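Local coordinates for PTS system, nitrogen regulatory IIA protein (PDB 2A0J) that probably takes part in nitrogen regulation as an EIIA-type protein of the phosphotransferase system, passing on phosphate through a histidine and perhaps activating a protein kinase, at residues A[7-10]-A[11-14]; A[20-23]-A[24-28]; A[29-32]-A[33-36]; A[50-53]-A[54-58]; A[125-128]-A[129-132]. All blocks are in the same frame, centred on the assembly; numbering follows the deposited sequence.

Contact 1 of 5, residues A[7-10]-A[11-14]; sequences ILPL and SHIV
The amide of His-12 reaches back to Pro-9 O (3.0 Å, N-H...O angle 158°), and one residue on Ile-13 N makes a weak bond to Leu-10 O at 3.3 Å, so the backbone makes a single 3-10 turn. This turn links helix 3-7 to strand 13-17, an outer strand of the mixed sheet. The His-12 N-H approaches Pro-9 O from well above the carbonyl plane, as suits the tight i to i+3 geometry.

The same turn folds the imidazole of His-12 back onto the pyrrolidine ring of Pro-9. With CG beside the backbone N (chi1 -71°), the histidine ring offers one face to Pro-9 CG, a CH-pi contact 3.6 Å from the ring centroid and displaced toward the rim. Pro-9 CD lies 3.4 Å from His-12 ND1, so two successive methylenes of the proline lie against the imidazole. Ser-11 OG meets the proline from another direction, 3.5 Å from Pro-9 CG.

Ile-13 directs its CG1 branch toward the first half of the turn and crosses Leu-8 at about a right angle, with Leu-8 CG 4.1 Å from Ile-13 CG1. Leu-8 is buried and also packs on Leu-146 of helix 139-146, while its carbonyl accepts a hydrogen bond from Arg-143 NE; the turn is thus tied to the C-terminal helix. On the exposed flank, the tip of Leu-10 meets the end of the isoleucine, CD2 to Ile-13 CD1, at 4.2 Å.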
loop_
_atom_site.group_PDB
_atom_site.type_symbol
_atom_site.label_atom_id
_atom_site.label_comp_id
_atom_site.label_asym_id
_atom_site.label_seq_id
_atom_site.Cartn_x
_atom_site.Cartn_y
_atom_site.Cartn_z
ATOM N N ILE A 7 3.341 10.297 6.300
ATOM C CA ILE A 7 3.085 9.764 4.973
ATOM C C ILE A 7 1.698 9.143 4.854
ATOM O O ILE A 7 1.186 8.957 3.749
ATOM C CB ILE A 7 4.198 8.737 4.586
ATOM C CG1 ILE A 7 5.061 9.330 3.468
ATOM C CG2 ILE A 7 3.603 7.389 4.167
ATOM C CD1 ILE A 7 5.666 10.689 3.804
ATOM N N LEU A 8 1.073 8.851 5.993
ATOM C CA LEU A 8 -0.249 8.236 5.981
ATOM C C LEU A 8 -1.357 9.005 6.724
ATOM O O LEU A 8 -1.712 8.660 7.849
ATOM C CB LEU A 8 -0.153 6.807 6.539
ATOM C CG LEU A 8 -1.330 5.858 6.286
ATOM C CD1 LEU A 8 -1.431 5.568 4.797
ATOM C CD2 LEU A 8 -1.139 4.563 7.058
ATOM N N PRO A 9 -1.901 10.072 6.110
ATOM C CA PRO A 9 -2.969 10.813 6.782
ATOM C C PRO A 9 -4.257 9.994 6.686
ATOM O O PRO A 9 -4.335 9.038 5.918
ATOM C CB PRO A 9 -3.044 12.107 5.981
ATOM C CG PRO A 9 -2.680 11.666 4.625
ATOM C CD PRO A 9 -1.489 10.775 4.886
ATOM N N LEU A 10 -5.263 10.364 7.466
ATOM C CA LEU A 10 -6.532 9.646 7.461
ATOM C C LEU A 10 -7.214 9.736 6.098
ATOM O O LEU A 10 -8.018 8.877 5.739
ATOM C CB LEU A 10 -7.442 10.209 8.554
ATOM C CG LEU A 10 -6.851 10.089 9.965
ATOM C CD1 LEU A 10 -7.682 10.883 10.961
ATOM C CD2 LEU A 10 -6.803 8.629 10.360
ATOM N N SER A 11 -6.882 10.781 5.342
ATOM C CA SER A 11 -7.443 10.991 4.008
ATOM C C SER A 11 -6.887 9.980 2.988
ATOM O O SER A 11 -7.398 9.876 1.876
ATOM C CB SER A 11 -7.128 12.409 3.524
ATOM O OG SER A 11 -5.738 12.554 3.284
ATOM N N HIS A 12 -5.835 9.253 3.369
ATOM C CA HIS A 12 -5.217 8.255 2.487
ATOM C C HIS A 12 -5.524 6.817 2.918
ATOM O O HIS A 12 -4.840 5.880 2.508
ATOM C CB HIS A 12 -3.696 8.446 2.443
ATOM C CG HIS A 12 -3.254 9.673 1.701
ATOM N ND1 HIS A 12 -1.935 10.066 1.634
ATOM C CD2 HIS A 12 -3.957 10.595 1.003
ATOM C CE1 HIS A 12 -1.846 11.179 0.928
ATOM N NE2 HIS A 12 -3.060 11.521 0.534
ATOM N N ILE A 13 -6.560 6.658 3.739
ATOM C CA ILE A 13 -6.977 5.357 4.245
ATOM C C ILE A 13 -8.408 5.028 3.829
ATOM O O ILE A 13 -9.305 5.847 3.994
ATOM C CB ILE A 13 -6.885 5.326 5.775
ATOM C CG1 ILE A 13 -5.432 5.565 6.198
ATOM C CG2 ILE A 13 -7.433 4.005 6.310
ATOM C CD1 ILE A 13 -5.246 5.726 7.684
ATOM N N VAL A 14 -8.605 3.830 3.275
ATOM C CA VAL A 14 -9.923 3.353 2.835
ATOM C C VAL A 14 -10.212 2.078 3.634
ATOM O O VAL A 14 -9.417 1.135 3.618
ATOM C CB VAL A 14 -9.935 3.027 1.311
ATOM C CG1 VAL A 14 -11.319 2.558 0.880
ATOM C CG2 VAL A 14 -9.532 4.247 0.514
#

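Contact 2 of 5, residues A[20-23]-A[24-28]; sequences GSKK and RLFEE
In Ser-21, chi1 of 63° places OG between the backbone N and the carbonyl carbon, turned toward Arg-24 N in the first helical turn; in Lys-22, CG lies opposite the backbone N (chi1 -170°) and the rest of the chain is fully extended, laying its methylenes along Phe-26 while the ammonium stands clear of the ring.

Ser-21 OG accepts a hydrogen bond from Arg-24 N at 3.1 Å. Arg-24 CB lies 3.3 Å from the same Ser-21 OG, so the hydroxyl fits snugly against the start of the arginine side chain. The serine carbonyl is used as well, since Leu-25 N donates to Ser-21 O at 2.9 Å, and one residue thereby satisfies two amides of a helix that is just beginning.

Lys-22 and Phe-26 run side by side in the same direction. The aliphatic chain does the touching, with Lys-22 CG 3.9 Å from Phe-26 CE1, while Lys-22 O comes obliquely to the ring, 3.0 Å from Phe-26 CD1. Lys-22 NZ forms a salt bridge with Glu-52, donates to Phe-89 O and makes a cation-pi contact with Phe-89. Phe-26 in turn meets Phe-49 edge-to-face.

At the surface, Lys-23 and Glu-27 are one helical turn apart. Lys-23 NZ stays 4.2 Å from Glu-27 OE1, beyond a salt bridge, though the opposite charges probably attract weakly.

Such a serine, with its hydroxyl bonded to the amide three residues on, is the classical N-cap, here starting helix 22-33.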
loop_
_atom_site.group_PDB
_atom_site.type_symbol
_atom_site.label_atom_id
_atom_site.label_comp_id
_atom_site.label_asym_id
_atom_site.label_seq_id
_atom_site.Cartn_x
_atom_site.Cartn_y
_atom_site.Cartn_z
ATOM N N GLY A 20 -13.091 -5.555 -7.481
ATOM C CA GLY A 20 -13.082 -6.884 -8.069
ATOM C C GLY A 20 -11.748 -7.407 -8.576
ATOM O O GLY A 20 -11.459 -8.595 -8.440
ATOM N N SER A 21 -10.928 -6.544 -9.163
ATOM C CA SER A 21 -9.646 -7.002 -9.674
ATOM C C SER A 21 -8.469 -6.209 -9.133
ATOM O O SER A 21 -8.636 -5.118 -8.577
ATOM C CB SER A 21 -9.633 -6.943 -11.198
ATOM O OG SER A 21 -9.779 -5.610 -11.652
ATOM N N LYS A 22 -7.280 -6.785 -9.306
ATOM C CA LYS A 22 -6.020 -6.188 -8.874
ATOM C C LYS A 22 -5.745 -4.964 -9.749
ATOM O O LYS A 22 -5.097 -4.009 -9.328
ATOM C CB LYS A 22 -4.901 -7.220 -9.028
ATOM C CG LYS A 22 -3.574 -6.841 -8.402
ATOM C CD LYS A 22 -2.573 -7.952 -8.655
ATOM C CE LYS A 22 -1.247 -7.689 -7.984
ATOM N NZ LYS A 22 -0.300 -8.821 -8.207
ATOM N N LYS A 23 -6.251 -5.016 -10.975
ATOM C CA LYS A 23 -6.111 -3.927 -11.934
ATOM C C LYS A 23 -6.952 -2.764 -11.408
ATOM O O LYS A 23 -6.521 -1.605 -11.416
ATOM C CB LYS A 23 -6.634 -4.390 -13.298
ATOM C CG LYS A 23 -6.815 -3.310 -14.346
ATOM C CD LYS A 23 -5.605 -3.211 -15.256
ATOM C CE LYS A 23 -5.868 -2.261 -16.415
ATOM N NZ LYS A 23 -7.008 -2.715 -17.261
ATOM N N ARG A 24 -8.146 -3.097 -10.929
ATOM C CA ARG A 24 -9.083 -2.116 -10.391
ATOM C C ARG A 24 -8.467 -1.466 -9.156
ATOM O O ARG A 24 -8.441 -0.243 -9.026
ATOM C CB ARG A 24 -10.395 -2.815 -10.023
ATOM C CG ARG A 24 -11.632 -1.928 -10.020
ATOM C CD ARG A 24 -11.508 -0.769 -9.048
ATOM N NE ARG A 24 -11.544 0.516 -9.742
ATOM C CZ ARG A 24 -12.624 1.024 -10.328
ATOM N NH1 ARG A 24 -13.773 0.359 -10.302
ATOM N NH2 ARG A 24 -12.553 2.194 -10.949
ATOM N N LEU A 25 -7.972 -2.304 -8.254
ATOM C CA LEU A 25 -7.343 -1.846 -7.028
ATOM C C LEU A 25 -6.205 -0.857 -7.340
ATOM O O LEU A 25 -6.056 0.176 -6.674
ATOM C CB LEU A 25 -6.804 -3.066 -6.272
ATOM C CG LEU A 25 -6.199 -2.927 -4.874
ATOM C CD1 LEU A 25 -7.225 -2.371 -3.904
ATOM C CD2 LEU A 25 -5.723 -4.295 -4.405
ATOM N N PHE A 26 -5.405 -1.170 -8.357
ATOM C CA PHE A 26 -4.292 -0.301 -8.732
ATOM C C PHE A 26 -4.766 1.019 -9.340
ATOM O O PHE A 26 -4.125 2.055 -9.165
ATOM C CB PHE A 26 -3.340 -1.024 -9.701
ATOM C CG PHE A 26 -2.250 -1.813 -9.013
ATOM C CD1 PHE A 26 -2.555 -2.897 -8.201
ATOM C CD2 PHE A 26 -0.914 -1.468 -9.179
ATOM C CE1 PHE A 26 -1.547 -3.623 -7.562
ATOM C CE2 PHE A 26 0.101 -2.189 -8.544
ATOM C CZ PHE A 26 -0.216 -3.264 -7.737
ATOM N N GLU A 27 -5.882 0.989 -10.057
ATOM C CA GLU A 27 -6.403 2.218 -10.645
ATOM C C GLU A 27 -6.842 3.167 -9.540
ATOM O O GLU A 27 -6.542 4.355 -9.578
ATOM C CB GLU A 27 -7.575 1.919 -11.576
ATOM C CG GLU A 27 -7.144 1.367 -12.922
ATOM C CD GLU A 27 -8.315 1.029 -13.814
ATOM O OE1 GLU A 27 -8.080 0.678 -14.987
ATOM O OE2 GLU A 27 -9.470 1.108 -13.343
ATOM N N GLU A 28 -7.539 2.627 -8.548
ATOM C CA GLU A 28 -8.003 3.420 -7.424
ATOM C C GLU A 28 -6.828 4.008 -6.633
ATOM O O GLU A 28 -6.945 5.084 -6.040
ATOM C CB GLU A 28 -8.868 2.558 -6.503
ATOM C CG GLU A 28 -10.261 3.126 -6.268
ATOM C CD GLU A 28 -10.233 4.492 -5.606
ATOM O OE1 GLU A 28 -9.825 4.584 -4.430
ATOM O OE2 GLU A 28 -10.621 5.476 -6.268
#

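Contact 3 of 5, residues A[29-32]-A[33-36]; sequences AGLL and LERE
Leu-33 N donates to Ala-29 O at 3.0 Å with an N-H...O angle of 162°, and the donor sits almost on the extension of the Ala-29 C=O bond. It is a regular alpha-helical bond in the last turn of helix 22-33. Glu-34 N also makes a weak bond of 3.4 Å to Leu-31 O, three residues back, and Glu-34 itself leaves helical geometry. Residues 29-36 thus form the C-terminal end of the helix and its exit into the loop that leads to helix 41-52.

Leu-33 is buried at this end. CG lies beside its own backbone N (chi1 -51°), and the isobutyl group folds along the helix so that CG rests 3.6 Å from Ala-29 O. The side chain also packs on Val-44 of helix 41-52 and on Thr-77, Ala-79, Ile-102 and Leu-104 of the central strands, which sets the end of the helix against the sheet.

Glu-34 behaves differently. Its chain is extended, with CG opposite the backbone N (chi1 177°), and runs alongside Leu-31 in the same direction. Glu-34 OE2 comes to 3.4 Å from Leu-31 CD2, a contact of carboxylate oxygen with methyl rather than a polar bond. His-41 touches both of these side chains, bringing the start of the next helix against them.

Further along, Glu-36 turns its CB toward the helix, and its OE1 is hydrogen-bonded to Thr-77 OG1. The side chain thereby reaches strand 77-83, while its methylene passes the helix end, Glu-36 CG lying 4.3 Å from Leu-32 O.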
loop_
_atom_site.group_PDB
_atom_site.type_symbol
_atom_site.label_atom_id
_atom_site.label_comp_id
_atom_site.label_asym_id
_atom_site.label_seq_id
_atom_site.Cartn_x
_atom_site.Cartn_y
_atom_site.Cartn_z
ATOM N N ALA A 29 -5.700 3.301 -6.619
ATOM C CA ALA A 29 -4.520 3.770 -5.901
ATOM C C ALA A 29 -3.942 4.996 -6.601
ATOM O O ALA A 29 -3.574 5.973 -5.947
ATOM C CB ALA A 29 -3.474 2.665 -5.821
ATOM N N GLY A 30 -3.870 4.947 -7.931
ATOM C CA GLY A 30 -3.352 6.078 -8.678
ATOM C C GLY A 30 -4.119 7.337 -8.316
ATOM O O GLY A 30 -3.551 8.426 -8.194
ATOM N N LEU A 31 -5.423 7.180 -8.136
ATOM C CA LEU A 31 -6.299 8.289 -7.778
ATOM C C LEU A 31 -5.984 8.858 -6.390
ATOM O O LEU A 31 -5.938 10.072 -6.207
ATOM C CB LEU A 31 -7.758 7.827 -7.856
ATOM C CG LEU A 31 -8.231 7.695 -9.306
ATOM C CD1 LEU A 31 -9.557 6.939 -9.386
ATOM C CD2 LEU A 31 -8.346 9.099 -9.911
ATOM N N LEU A 32 -5.755 7.974 -5.422
ATOM C CA LEU A 32 -5.438 8.382 -4.059
ATOM C C LEU A 32 -4.107 9.133 -3.959
ATOM O O LEU A 32 -3.990 10.112 -3.220
ATOM C CB LEU A 32 -5.389 7.155 -3.146
ATOM C CG LEU A 32 -6.682 6.374 -2.913
ATOM C CD1 LEU A 32 -6.391 5.168 -2.046
ATOM C CD2 LEU A 32 -7.709 7.268 -2.257
ATOM N N LEU A 33 -3.104 8.672 -4.701
ATOM C CA LEU A 33 -1.785 9.290 -4.677
ATOM C C LEU A 33 -1.574 10.366 -5.751
ATOM O O LEU A 33 -0.559 11.056 -5.756
ATOM C CB LEU A 33 -0.715 8.202 -4.801
ATOM C CG LEU A 33 -0.862 7.037 -3.807
ATOM C CD1 LEU A 33 0.379 6.179 -3.882
ATOM C CD2 LEU A 33 -1.056 7.547 -2.378
ATOM N N GLU A 34 -2.550 10.513 -6.641
ATOM C CA GLU A 34 -2.507 11.492 -7.725
ATOM C C GLU A 34 -2.209 12.941 -7.310
ATOM O O GLU A 34 -2.710 13.441 -6.303
ATOM C CB GLU A 34 -3.839 11.461 -8.482
ATOM C CG GLU A 34 -3.962 12.484 -9.599
ATOM C CD GLU A 34 -5.307 12.432 -10.295
ATOM O OE1 GLU A 34 -5.478 13.151 -11.301
ATOM O OE2 GLU A 34 -6.194 11.681 -9.839
ATOM N N ARG A 35 -1.401 13.601 -8.133
ATOM C CA ARG A 35 -0.987 14.998 -7.965
ATOM C C ARG A 35 -0.289 15.394 -6.671
ATOM O O ARG A 35 0.652 16.181 -6.701
ATOM C CB ARG A 35 -2.160 15.941 -8.194
ATOM C CG ARG A 35 -1.731 17.394 -8.203
ATOM C CD ARG A 35 -2.819 18.272 -8.766
ATOM N NE ARG A 35 -4.066 18.107 -8.029
ATOM C CZ ARG A 35 -5.213 18.680 -8.370
ATOM N NH1 ARG A 35 -5.275 19.460 -9.444
ATOM N NH2 ARG A 35 -6.295 18.474 -7.636
ATOM N N GLU A 36 -0.748 14.888 -5.535
ATOM C CA GLU A 36 -0.078 15.223 -4.292
ATOM C C GLU A 36 1.306 14.560 -4.378
ATOM O O GLU A 36 2.125 14.644 -3.458
ATOM C CB GLU A 36 -0.888 14.713 -3.092
ATOM C CG GLU A 36 -1.051 13.214 -3.032
ATOM C CD GLU A 36 0.144 12.531 -2.415
ATOM O OE1 GLU A 36 0.283 11.303 -2.595
ATOM O OE2 GLU A 36 0.938 13.223 -1.742
#

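Contact 4 of 5, residues A[50-53]-A[54-58]; sequences AREK and LGSTG
Glu-52 and Thr-57 meet through a two-pronged grip. The glutamate starts with CG opposite its backbone N (chi1 -154°) and then bends at chi2 (56°), which swings the carboxylate back over the loop. OE1 accepts from Thr-57 OG1 (2.7 Å) through its syn lone pair, and OE2 takes Thr-57 N at 3.0 Å on its syn side, somewhat out of the carboxylate plane.

Arg-51 also bends at chi2, so its guanidinium doubles back. NH1 donates to Gly-55 O at 3.0 Å, in the plane of both guanidinium and carbonyl and on a carbonyl lone pair. Thr-57 CG2 covers one guanidinium face, 3.8 Å from NH1.

Between these side chains the backbone makes a type I turn from Glu-52 to Gly-55, closed by Gly-55 N to Glu-52 O (2.9 Å). Gly-55 leaves the helix with phi 150°, and Ser-56 OG accepts from Gly-58 N in an ST turn. The unit joins the end of helix 41-52 to strand 63-70, where a backbone hydrogen bond links Thr-57 to Ile-65 and Arg-51 packs on His-67, the histidine of the family's Pro-His-Gly motif and so probably the phosphorylation site; Glu-52 OE2 has a further partner on helix 22-33.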
loop_
_atom_site.group_PDB
_atom_site.type_symbol
_atom_site.label_atom_id
_atom_site.label_comp_id
_atom_site.label_asym_id
_atom_site.label_seq_id
_atom_site.Cartn_x
_atom_site.Cartn_y
_atom_site.Cartn_z
ATOM N N ALA A 50 4.643 -1.079 -13.126
ATOM C CA ALA A 50 5.931 -1.377 -13.733
ATOM C C ALA A 50 6.675 -2.328 -12.795
ATOM O O ALA A 50 7.476 -3.163 -13.228
ATOM C CB ALA A 50 6.729 -0.087 -13.930
ATOM N N ARG A 51 6.385 -2.196 -11.506
ATOM C CA ARG A 51 7.007 -3.016 -10.469
ATOM C C ARG A 51 6.292 -4.349 -10.268
ATOM O O ARG A 51 6.934 -5.395 -10.156
ATOM C CB ARG A 51 7.034 -2.246 -9.143
ATOM C CG ARG A 51 7.445 -3.088 -7.946
ATOM C CD ARG A 51 8.839 -3.680 -8.132
ATOM N NE ARG A 51 9.180 -4.584 -7.038
ATOM C CZ ARG A 51 8.648 -5.790 -6.870
ATOM N NH1 ARG A 51 7.745 -6.262 -7.733
ATOM N NH2 ARG A 51 9.006 -6.518 -5.823
ATOM N N GLU A 52 4.963 -4.293 -10.214
ATOM C CA GLU A 52 4.118 -5.474 -10.028
ATOM C C GLU A 52 4.415 -6.439 -11.174
ATOM O O GLU A 52 4.268 -7.651 -11.055
ATOM C CB GLU A 52 2.643 -5.041 -10.050
ATOM C CG GLU A 52 1.676 -5.942 -9.299
ATOM C CD GLU A 52 2.051 -6.144 -7.838
ATOM O OE1 GLU A 52 2.475 -5.164 -7.183
ATOM O OE2 GLU A 52 1.905 -7.283 -7.339
ATOM N N LYS A 53 4.850 -5.871 -12.291
ATOM C CA LYS A 53 5.199 -6.632 -13.482
ATOM C C LYS A 53 6.324 -7.611 -13.163
ATOM O O LYS A 53 6.349 -8.735 -13.667
ATOM C CB LYS A 53 5.653 -5.662 -14.565
ATOM C CG LYS A 53 5.623 -6.203 -15.971
ATOM C CD LYS A 53 5.855 -5.079 -16.978
ATOM C CE LYS A 53 4.870 -3.922 -16.765
ATOM N NZ LYS A 53 3.442 -4.373 -16.695
ATOM N N LEU A 54 7.259 -7.173 -12.324
ATOM C CA LEU A 54 8.386 -8.008 -11.941
ATOM C C LEU A 54 7.952 -9.168 -11.059
ATOM O O LEU A 54 8.654 -10.166 -10.951
ATOM C CB LEU A 54 9.436 -7.179 -11.204
ATOM C CG LEU A 54 10.043 -5.968 -11.912
ATOM C CD1 LEU A 54 11.282 -5.546 -11.141
ATOM C CD2 LEU A 54 10.407 -6.306 -13.358
ATOM N N GLY A 55 6.792 -9.027 -10.424
ATOM C CA GLY A 55 6.287 -10.075 -9.557
ATOM C C GLY A 55 5.445 -9.521 -8.420
ATOM O O GLY A 55 5.656 -8.392 -7.978
ATOM N N SER A 56 4.499 -10.327 -7.945
ATOM C CA SER A 56 3.604 -9.936 -6.864
ATOM C C SER A 56 4.299 -9.344 -5.644
ATOM O O SER A 56 5.287 -9.885 -5.138
ATOM C CB SER A 56 2.761 -11.132 -6.415
ATOM O OG SER A 56 1.798 -10.734 -5.449
ATOM N N THR A 57 3.757 -8.227 -5.171
ATOM C CA THR A 57 4.294 -7.552 -4.005
ATOM C C THR A 57 3.566 -8.046 -2.774
ATOM O O THR A 57 3.623 -7.427 -1.720
ATOM C CB THR A 57 4.158 -6.016 -4.123
ATOM O OG1 THR A 57 2.845 -5.673 -4.594
ATOM C CG2 THR A 57 5.195 -5.483 -5.094
ATOM N N GLY A 58 2.876 -9.174 -2.931
ATOM C CA GLY A 58 2.166 -9.783 -1.823
ATOM C C GLY A 58 3.185 -10.425 -0.899
ATOM O O GLY A 58 4.113 -11.092 -1.356
#

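Contact 5 of 5, residues A[125-128]-A[129-132]; sequences SQKS and IRES
Arg-130 lays the face of its guanidinium over the backbone at the start of helix 127-135, with Lys-127 CA 3.6 Å above the plane and offset toward the rim. Its chain bends at chi3 (-52°), folding the group back along the first turn. NH1 reaches Phe-124 O, a hydrogen bond to the residue just before the segment, while NH2 donates to water 2 at 2.7 Å, the water lying in the guanidinium plane.

Lys-127 and Glu-131 slant across one another a helical turn apart. The glutamate carboxylate runs beside the lysine methylenes, OE1 standing 3.2 Å from Lys-127 CE, and a salt bridge joins Lys-127 NZ to Glu-131 OE1 at 3.5 Å. On another flank, the side-chain carboxamide of Gln-126, the N-cap residue, lies slantwise over Ile-129, its NE2 3.4 Å from Ile-129 CD1. Ile-129 also packs on Ile-145 of helix 139-146.

Beneath these groups Arg-130 N bonds to Gln-126 O at 3.2 Å and Glu-131 N to Lys-127 O at 2.9 Å. Water 2 also accepts a weak bond from Lys-127 NZ, so it lies between two positive groups and probably softens their repulsion, while Glu-131 may partly balance the charge of Lys-127 on this exposed surface.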
loop_
_atom_site.group_PDB
_atom_site.type_symbol
_atom_site.label_atom_id
_atom_site.label_comp_id
_atom_site.label_asym_id
_atom_site.label_seq_id
_atom_site.Cartn_x
_atom_site.Cartn_y
_atom_site.Cartn_z
ATOM N N SER A 125 3.902 -9.476 9.497
ATOM C CA SER A 125 4.243 -10.876 9.714
ATOM C C SER A 125 3.633 -11.387 11.010
ATOM O O SER A 125 3.650 -12.588 11.277
ATOM C CB SER A 125 5.762 -11.057 9.759
ATOM O OG SER A 125 6.334 -10.284 10.801
ATOM N N GLN A 126 3.089 -10.470 11.806
ATOM C CA GLN A 126 2.482 -10.819 13.089
ATOM C C GLN A 126 0.994 -11.064 12.956
ATOM O O GLN A 126 0.245 -10.188 12.519
ATOM C CB GLN A 126 2.714 -9.710 14.106
ATOM C CG GLN A 126 4.167 -9.451 14.410
ATOM C CD GLN A 126 4.327 -8.422 15.499
ATOM O OE1 GLN A 126 3.711 -8.534 16.563
ATOM N NE2 GLN A 126 5.156 -7.412 15.249
ATOM N N LYS A 127 0.568 -12.258 13.356
ATOM C CA LYS A 127 -0.830 -12.641 13.258
ATOM C C LYS A 127 -1.797 -11.678 13.945
ATOM O O LYS A 127 -2.819 -11.299 13.370
ATOM C CB LYS A 127 -1.029 -14.052 13.815
ATOM C CG LYS A 127 -2.445 -14.572 13.621
ATOM C CD LYS A 127 -2.555 -16.047 13.924
ATOM C CE LYS A 127 -3.970 -16.533 13.675
ATOM N NZ LYS A 127 -4.400 -16.253 12.279
ATOM N N SER A 128 -1.477 -11.284 15.173
ATOM C CA SER A 128 -2.344 -10.381 15.920
ATOM C C SER A 128 -2.459 -8.994 15.290
ATOM O O SER A 128 -3.491 -8.348 15.421
ATOM C CB SER A 128 -1.862 -10.275 17.369
ATOM O OG SER A 128 -0.478 -10.006 17.417
ATOM N N ILE A 129 -1.411 -8.532 14.611
ATOM C CA ILE A 129 -1.466 -7.226 13.963
ATOM C C ILE A 129 -2.389 -7.282 12.748
ATOM O O ILE A 129 -3.169 -6.358 12.507
ATOM C CB ILE A 129 -0.077 -6.751 13.496
ATOM C CG1 ILE A 129 0.771 -6.350 14.708
ATOM C CG2 ILE A 129 -0.235 -5.574 12.522
ATOM C CD1 ILE A 129 2.190 -5.934 14.359
ATOM N N ARG A 130 -2.296 -8.367 11.984
ATOM C CA ARG A 130 -3.141 -8.533 10.806
ATOM C C ARG A 130 -4.595 -8.702 11.234
ATOM O O ARG A 130 -5.512 -8.209 10.572
ATOM C CB ARG A 130 -2.707 -9.756 9.988
ATOM C CG ARG A 130 -1.293 -9.689 9.424
ATOM C CD ARG A 130 -1.073 -10.806 8.411
ATOM N NE ARG A 130 -1.433 -12.120 8.938
ATOM C CZ ARG A 130 -0.572 -12.989 9.460
ATOM N NH1 ARG A 130 0.724 -12.699 9.533
ATOM N NH2 ARG A 130 -1.011 -14.159 9.908
ATOM N N GLU A 131 -4.800 -9.405 12.344
ATOM C CA GLU A 131 -6.142 -9.629 12.863
ATOM C C GLU A 131 -6.796 -8.321 13.289
ATOM O O GLU A 131 -7.990 -8.127 13.068
ATOM C CB GLU A 131 -6.101 -10.609 14.038
ATOM C CG GLU A 131 -6.012 -12.064 13.611
ATOM C CD GLU A 131 -5.875 -13.014 14.783
ATOM O OE1 GLU A 131 -6.034 -14.237 14.577
ATOM O OE2 GLU A 131 -5.602 -12.540 15.905
ATOM N N SER A 132 -6.015 -7.426 13.895
ATOM C CA SER A 132 -6.529 -6.129 14.327
ATOM C C SER A 132 -6.901 -5.274 13.119
ATOM O O SER A 132 -7.985 -4.686 13.076
ATOM C CB SER A 132 -5.487 -5.386 15.166
ATOM O OG SER A 132 -5.372 -5.957 16.451
HETATM O O HOH W 1 1.518 -15.312 11.728
HETATM O O HOH W 2 -3.655 -14.443 9.794
#

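From the N terminus the five contacts come strictly in series; none nests in or crosses another. Contact 1 closes the turn into strand 13-17, contact 2 starts helix 22-33 and contact 3 ends it. Contact 1 touches contact 3 where His-12 packs near Leu-32 and Glu-36 and Val-14 meets Leu-32, so that the outer strand lies beside the helix end. Contact 4 closes the exit from helix 41-52 and meets contact 2 through the Lys-22 to Glu-52 salt bridge (NZ to OE2 2.8 Å), tying one helix's start to the other's end. Contact 5 starts helix 127-135 apart from the rest, its centre about 27 Å from that of contact 3, across the chain's centre.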